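PDB 5X3I: 1,3-alpha-isomaltosidase from Kribbella flavida DSM 17836, which hydrolyses the alpha-1,3-glucosidic linkages of the cyclic tetrasaccharide cyclobis-(1-6)-alpha-nigerosyl to yield isomaltose, as part of its intracellular breakdown. Local coordinates for residues A[703-708]-A[727-732]; A[443-448]-A[482-487]. The protein carries 1 engineered substitution. All coordinates share one frame; numbering follows the deposited sequence.

Contact 1 (A[703-708]-A[727-732]); sequences WIDVWT and PVYCRA. With SO4 (sulfate ion), chain J.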
loop_
_atom_site.group_PDB
_atom_site.type_symbol
_atom_site.label_atom_id
_atom_site.label_comp_id
_atom_site.label_asym_id
_atom_site.label_seq_id
_atom_site.Cartn_x
_atom_site.Cartn_y
_atom_site.Cartn_z
ATOM N N TRP A 703 -33.553 3.248 -13.736
ATOM C CA TRP A 703 -32.607 4.251 -13.286
ATOM C C TRP A 703 -33.130 5.678 -13.366
ATOM O O TRP A 703 -33.968 6.014 -14.202
ATOM C CB TRP A 703 -31.318 4.142 -14.095
ATOM C CG TRP A 703 -30.657 2.819 -13.940
ATOM C CD1 TRP A 703 -30.809 1.727 -14.743
ATOM C CD2 TRP A 703 -29.748 2.432 -12.904
ATOM N NE1 TRP A 703 -30.051 0.687 -14.275
ATOM C CE2 TRP A 703 -29.389 1.093 -13.147
ATOM C CE3 TRP A 703 -29.205 3.087 -11.794
ATOM C CZ2 TRP A 703 -28.511 0.400 -12.324
ATOM C CZ3 TRP A 703 -28.335 2.397 -10.982
ATOM C CH2 TRP A 703 -27.994 1.067 -11.249
ATOM N N ILE A 704 -32.596 6.513 -12.486
ATOM C CA ILE A 704 -32.898 7.930 -12.469
ATOM C C ILE A 704 -31.617 8.744 -12.471
ATOM O O ILE A 704 -30.700 8.464 -11.697
ATOM C CB ILE A 704 -33.756 8.284 -11.249
ATOM C CG1 ILE A 704 -35.216 7.940 -11.547
ATOM C CG2 ILE A 704 -33.605 9.754 -10.882
ATOM C CD1 ILE A 704 -36.096 7.938 -10.349
ATOM N N ASP A 705 -31.543 9.725 -13.364
ATOM C CA ASP A 705 -30.431 10.659 -13.384
ATOM C C ASP A 705 -30.567 11.571 -12.164
ATOM O O ASP A 705 -31.552 12.291 -12.042
ATOM C CB ASP A 705 -30.447 11.462 -14.691
ATOM C CG ASP A 705 -29.270 12.412 -14.831
ATOM O OD1 ASP A 705 -28.639 12.784 -13.821
ATOM O OD2 ASP A 705 -28.974 12.804 -15.977
ATOM N N VAL A 706 -29.556 11.593 -11.298
ATOM C CA VAL A 706 -29.724 12.248 -10.000
ATOM C C VAL A 706 -29.709 13.762 -10.119
ATOM O O VAL A 706 -30.176 14.452 -9.227
ATOM C CB VAL A 706 -28.638 11.833 -8.979
ATOM C CG1 VAL A 706 -28.636 10.328 -8.777
ATOM C CG2 VAL A 706 -27.282 12.336 -9.414
ATOM N N TRP A 707 -29.147 14.275 -11.205
ATOM C CA TRP A 707 -29.072 15.708 -11.392
ATOM C C TRP A 707 -30.371 16.319 -11.917
ATOM O O TRP A 707 -30.696 17.449 -11.593
ATOM C CB TRP A 707 -27.916 16.052 -12.324
ATOM C CG TRP A 707 -26.642 15.423 -11.890
ATOM C CD1 TRP A 707 -25.895 14.522 -12.587
ATOM C CD2 TRP A 707 -25.977 15.614 -10.640
ATOM N NE1 TRP A 707 -24.800 14.150 -11.855
ATOM C CE2 TRP A 707 -24.824 14.808 -10.655
ATOM C CE3 TRP A 707 -26.241 16.397 -9.511
ATOM C CZ2 TRP A 707 -23.938 14.757 -9.590
ATOM C CZ3 TRP A 707 -25.358 16.346 -8.451
ATOM C CH2 TRP A 707 -24.218 15.535 -8.497
ATOM N N THR A 708 -31.056 15.622 -12.811
ATOM C CA THR A 708 -32.364 16.091 -13.265
ATOM C C THR A 708 -33.585 15.424 -12.641
ATOM O O THR A 708 -34.709 15.870 -12.848
ATOM C CB THR A 708 -32.469 15.905 -14.763
ATOM O OG1 THR A 708 -32.401 14.506 -15.042
ATOM C CG2 THR A 708 -31.314 16.612 -15.451
ATOM N N PRO A 727 -21.418 11.929 -13.869
ATOM C CA PRO A 727 -22.637 11.141 -14.045
ATOM C C PRO A 727 -22.878 10.195 -12.888
ATOM O O PRO A 727 -21.996 9.429 -12.518
ATOM C CB PRO A 727 -22.379 10.380 -15.353
ATOM C CG PRO A 727 -21.437 11.255 -16.101
ATOM C CD PRO A 727 -20.540 11.855 -15.050
ATOM N N VAL A 728 -24.083 10.256 -12.340
ATOM C CA VAL A 728 -24.498 9.447 -11.212
ATOM C C VAL A 728 -25.951 9.071 -11.426
ATOM O O VAL A 728 -26.762 9.909 -11.795
ATOM C CB VAL A 728 -24.354 10.193 -9.864
ATOM C CG1 VAL A 728 -24.979 9.388 -8.730
ATOM C CG2 VAL A 728 -22.913 10.507 -9.565
ATOM N N TYR A 729 -26.281 7.816 -11.183
ATOM C CA TYR A 729 -27.628 7.338 -11.409
ATOM C C TYR A 729 -28.093 6.557 -10.202
ATOM O O TYR A 729 -27.324 5.831 -9.594
ATOM C CB TYR A 729 -27.689 6.482 -12.684
ATOM C CG TYR A 729 -27.301 7.261 -13.917
ATOM C CD1 TYR A 729 -28.254 7.942 -14.657
ATOM C CD2 TYR A 729 -25.981 7.342 -14.321
ATOM C CE1 TYR A 729 -27.906 8.674 -15.766
ATOM C CE2 TYR A 729 -25.622 8.066 -15.438
ATOM C CZ TYR A 729 -26.592 8.731 -16.154
ATOM O OH TYR A 729 -26.246 9.460 -17.257
ATOM N N CYS A 730 -29.360 6.718 -9.856
ATOM C CA CYS A 730 -29.920 6.063 -8.693
ATOM C C CYS A 730 -30.958 5.038 -9.110
ATOM O O CYS A 730 -31.708 5.261 -10.054
ATOM C CB CYS A 730 -30.541 7.095 -7.743
ATOM S SG CYS A 730 -31.242 6.413 -6.246
ATOM N N ARG A 731 -30.991 3.915 -8.408
ATOM C CA ARG A 731 -32.024 2.920 -8.633
ATOM C C ARG A 731 -33.371 3.563 -8.348
ATOM O O ARG A 731 -33.573 4.143 -7.280
ATOM C CB ARG A 731 -31.807 1.687 -7.755
ATOM C CG ARG A 731 -30.580 0.872 -8.143
ATOM C CD ARG A 731 -30.355 -0.309 -7.209
ATOM N NE ARG A 731 -31.414 -1.304 -7.299
ATOM C CZ ARG A 731 -32.252 -1.608 -6.313
ATOM N NH1 ARG A 731 -32.161 -0.999 -5.139
ATOM N NH2 ARG A 731 -33.186 -2.531 -6.499
ATOM N N ALA A 732 -34.280 3.463 -9.311
ATOM C CA ALA A 732 -35.541 4.189 -9.275
ATOM C C ALA A 732 -36.325 3.934 -8.000
ATOM O O ALA A 732 -36.910 4.847 -7.438
ATOM C CB ALA A 732 -36.381 3.832 -10.488
HETATM S S SO4 J . -35.695 -2.412 -3.557
HETATM O O1 SO4 J . -37.004 -1.775 -3.632
HETATM O O2 SO4 J . -35.679 -3.380 -2.468
HETATM O O3 SO4 J . -35.419 -3.095 -4.817
HETATM O O4 SO4 J . -34.675 -1.398 -3.323
HETATM O O HOH W 1 -26.140 11.536 -14.255
HETATM O O HOH W 2 -28.338 11.044 -18.074
#
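Ile704 and Cys730 form an antiparallel hydrogen-bonded pair, Ile704 N to Cys730 O and Cys730 N to Ile704 O both 2.9 Å, within strands 703-705 and 728-731, whose directions differ by 141°. Beyond the last bridge, Val706 N still reaches Val728 O at 3.3 Å, tilted from the carbonyl plane. On one face Tyr729 lies beside Asp705, its CE1 3.9 Å from Asp705 CB, with ring and carboxylate planes 53° apart. Water 2, at the ring's edge, links Tyr729 OH to Asp705 OD2, which also forms a salt bridge with Arg719. The other oxygen, OD1, accepts from Trp707 N in an Asx turn; CG anti to the backbone N (chi1 -177°) holds the carboxylate between these partners. The other face is apolar: Val706 CG2 packs on Val728 CB at 3.7 Å, CG1 approaches Cys730 CB, and Trp735 of helix 735-742 touches Ile704, Val706 and Cys730. Trp703 leans back over the neighbouring strand, CZ3 3.9 Å from Arg731 CG. The guanidinium beyond pairs with Glu680 and grips a sulfate, probably from the crystallisation liquor, through NH1 to O4 and NH2 to O3 (2.9 Å). The two strands run between 681-683 and the edge strand 711-712 of an antiparallel sheet in the C-terminal domain of this family 31 glycosidase.

Contact 2 (A[443-448]-A[482-487]); sequences LSVQRT and VYADGR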
loop_
_atom_site.group_PDB
_atom_site.type_symbol
_atom_site.label_atom_id
_atom_site.label_comp_id
_atom_site.label_asym_id
_atom_site.label_seq_id
_atom_site.Cartn_x
_atom_site.Cartn_y
_atom_site.Cartn_z
ATOM N N LEU A 443 6.517 -5.864 15.497
ATOM C CA LEU A 443 5.120 -5.667 15.854
ATOM C C LEU A 443 4.399 -6.990 15.685
ATOM O O LEU A 443 3.190 -7.071 15.841
ATOM C CB LEU A 443 4.482 -4.552 15.014
ATOM C CG LEU A 443 5.065 -3.150 15.267
ATOM C CD1 LEU A 443 4.527 -2.142 14.282
ATOM C CD2 LEU A 443 4.824 -2.680 16.713
ATOM N N SER A 444 5.167 -8.027 15.355
ATOM C CA SER A 444 4.605 -9.364 15.224
ATOM C C SER A 444 4.163 -9.959 16.558
ATOM O O SER A 444 3.431 -10.934 16.572
ATOM C CB SER A 444 5.608 -10.316 14.560
ATOM O OG SER A 444 6.546 -10.820 15.491
ATOM N N VAL A 445 4.624 -9.400 17.673
ATOM C CA VAL A 445 4.224 -9.932 18.974
ATOM C C VAL A 445 3.682 -8.858 19.923
ATOM O O VAL A 445 4.064 -7.690 19.860
ATOM C CB VAL A 445 5.381 -10.672 19.677
ATOM C CG1 VAL A 445 5.799 -11.902 18.868
ATOM C CG2 VAL A 445 6.546 -9.747 19.894
ATOM N N GLN A 446 2.803 -9.289 20.819
ATOM C CA GLN A 446 2.034 -8.380 21.646
ATOM C C GLN A 446 2.894 -7.473 22.536
ATOM O O GLN A 446 2.603 -6.282 22.640
ATOM C CB GLN A 446 1.047 -9.168 22.510
ATOM C CG GLN A 446 0.033 -8.285 23.219
ATOM C CD GLN A 446 -0.821 -7.481 22.260
ATOM O OE1 GLN A 446 -1.515 -8.033 21.416
ATOM N NE2 GLN A 446 -0.772 -6.166 22.392
ATOM N N ARG A 447 3.946 -8.019 23.158
ATOM C CA ARG A 447 4.743 -7.238 24.102
ATOM C C ARG A 447 5.383 -6.029 23.423
ATOM O O ARG A 447 5.490 -4.966 24.017
ATOM C CB ARG A 447 5.819 -8.094 24.794
ATOM C CG ARG A 447 6.940 -8.637 23.900
ATOM C CD ARG A 447 7.953 -9.454 24.698
ATOM N NE ARG A 447 8.849 -8.623 25.497
ATOM C CZ ARG A 447 10.027 -8.172 25.081
ATOM N NH1 ARG A 447 10.767 -7.423 25.873
ATOM N NH2 ARG A 447 10.472 -8.477 23.875
ATOM N N THR A 448 5.813 -6.190 22.178
ATOM C CA THR A 448 6.429 -5.079 21.475
ATOM C C THR A 448 5.384 -4.129 20.878
ATOM O O THR A 448 5.607 -2.928 20.849
ATOM C CB THR A 448 7.390 -5.586 20.408
ATOM O OG1 THR A 448 8.436 -6.312 21.056
ATOM C CG2 THR A 448 8.008 -4.440 19.636
ATOM N N VAL A 482 14.498 -12.365 11.125
ATOM C CA VAL A 482 13.837 -13.129 12.176
ATOM C C VAL A 482 12.881 -12.282 13.023
ATOM O O VAL A 482 13.279 -11.271 13.598
ATOM C CB VAL A 482 14.865 -13.789 13.107
ATOM C CG1 VAL A 482 14.164 -14.577 14.215
ATOM C CG2 VAL A 482 15.809 -14.691 12.304
ATOM N N TYR A 483 11.628 -12.726 13.096
ATOM C CA TYR A 483 10.588 -12.072 13.877
ATOM C C TYR A 483 10.304 -12.858 15.139
ATOM O O TYR A 483 10.414 -14.086 15.152
ATOM C CB TYR A 483 9.295 -11.931 13.081
ATOM C CG TYR A 483 9.357 -10.951 11.943
ATOM C CD1 TYR A 483 9.686 -11.371 10.667
ATOM C CD2 TYR A 483 9.069 -9.601 12.142
ATOM C CE1 TYR A 483 9.740 -10.488 9.619
ATOM C CE2 TYR A 483 9.121 -8.706 11.097
ATOM C CZ TYR A 483 9.455 -9.158 9.833
ATOM O OH TYR A 483 9.507 -8.294 8.782
ATOM N N ALA A 484 9.925 -12.144 16.198
ATOM C CA ALA A 484 9.722 -12.762 17.501
ATOM C C ALA A 484 8.544 -13.729 17.517
ATOM O O ALA A 484 8.420 -14.534 18.428
ATOM C CB ALA A 484 9.529 -11.688 18.571
ATOM N N ASP A 485 7.687 -13.660 16.511
ATOM C CA ASP A 485 6.567 -14.576 16.455
ATOM C C ASP A 485 7.012 -15.924 15.873
ATOM O O ASP A 485 6.202 -16.815 15.725
ATOM C CB ASP A 485 5.408 -13.994 15.637
ATOM C CG ASP A 485 5.703 -13.927 14.140
ATOM O OD1 ASP A 485 6.866 -14.078 13.730
ATOM O OD2 ASP A 485 4.754 -13.707 13.364
ATOM N N GLY A 486 8.298 -16.038 15.530
ATOM C CA GLY A 486 8.856 -17.278 15.004
ATOM C C GLY A 486 8.926 -17.366 13.488
ATOM O O GLY A 486 9.503 -18.310 12.938
ATOM N N ARG A 487 8.341 -16.396 12.796
ATOM C CA ARG A 487 8.426 -16.359 11.342
ATOM C C ARG A 487 9.744 -15.773 10.852
ATOM O O ARG A 487 10.314 -14.891 11.487
ATOM C CB ARG A 487 7.278 -15.555 10.752
ATOM C CG ARG A 487 5.917 -16.175 10.940
ATOM C CD ARG A 487 4.868 -15.326 10.273
ATOM N NE ARG A 487 3.608 -16.038 10.177
ATOM C CZ ARG A 487 2.738 -16.157 11.172
ATOM N NH1 ARG A 487 2.987 -15.604 12.352
ATOM N NH2 ARG A 487 1.619 -16.838 10.988
HETATM O O HOH W 3 2.310 -13.034 14.646
#
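A type I beta turn from Tyr483 to Gly486, closed by the bond from Gly486 N to Tyr483 O, meets the loop leading into helix 446-454. Ser444 OG touches the turn at Asp485 N, 3.2 Å away, but the N-H...O angle of 127° makes this bond weak. The firmer tie runs through Asp442, which bonds both Ser444 OG and Ala484 N and so spans the two loops. With chi1 at 82°, Ser444 OG sits between its own backbone N and carbonyl carbon, facing the turn, while its CB lies 3.6 Å from Asp485 CG. Next to it Val445, the N-cap residue of the helix, lays CG1 against Ala484 CB at 3.7 Å, with CG2 almost as near the same methyl. Both loops belong to the TIM-barrel domain, the turn lying between barrel strand 467-470 and helix 489-492; the side chain of Tyr483 is about 10 Å from that of Glu474, an active-site residue by similarity. Just past the turn, Arg487 N donates to Asp485 OD1 at 2.9 Å in an Asx turn, and OD2 forms a salt bridge with Arg487 NH1 at 2.8 Å; both donors approach from above the carboxylate plane. Replacing Asp485 by an alanine would probably leave the Arg487 guanidinium without this counter-charge, and its backbone N without the Asx-turn acceptor. Tyr483 places its CB 3.8 Å from Ser444 OG, and its hydroxyl bonds Asn493 OD1.

How the contacts relate
The two contacts occupy different domains and share no strand, helix or sheet. Contact 2 comes first along the chain, in the TIM-barrel domain, and closes before contact 1 opens in the C-terminal domain. Their centres are 51 Å apart and their nearest atoms about 38 Å, on opposite sides of the chain's centre, so neither can touch the other. They also differ in kind: contact 1 joins adjacent strands of an antiparallel sheet, whereas contact 2 brings together loops around the parallel barrel. Contact 2 lies nearer the probable active site, with Tyr483 about 10 Å from Glu474 between side chains, while contact 1 is remote from it and concerns the architecture of the C-terminal domain.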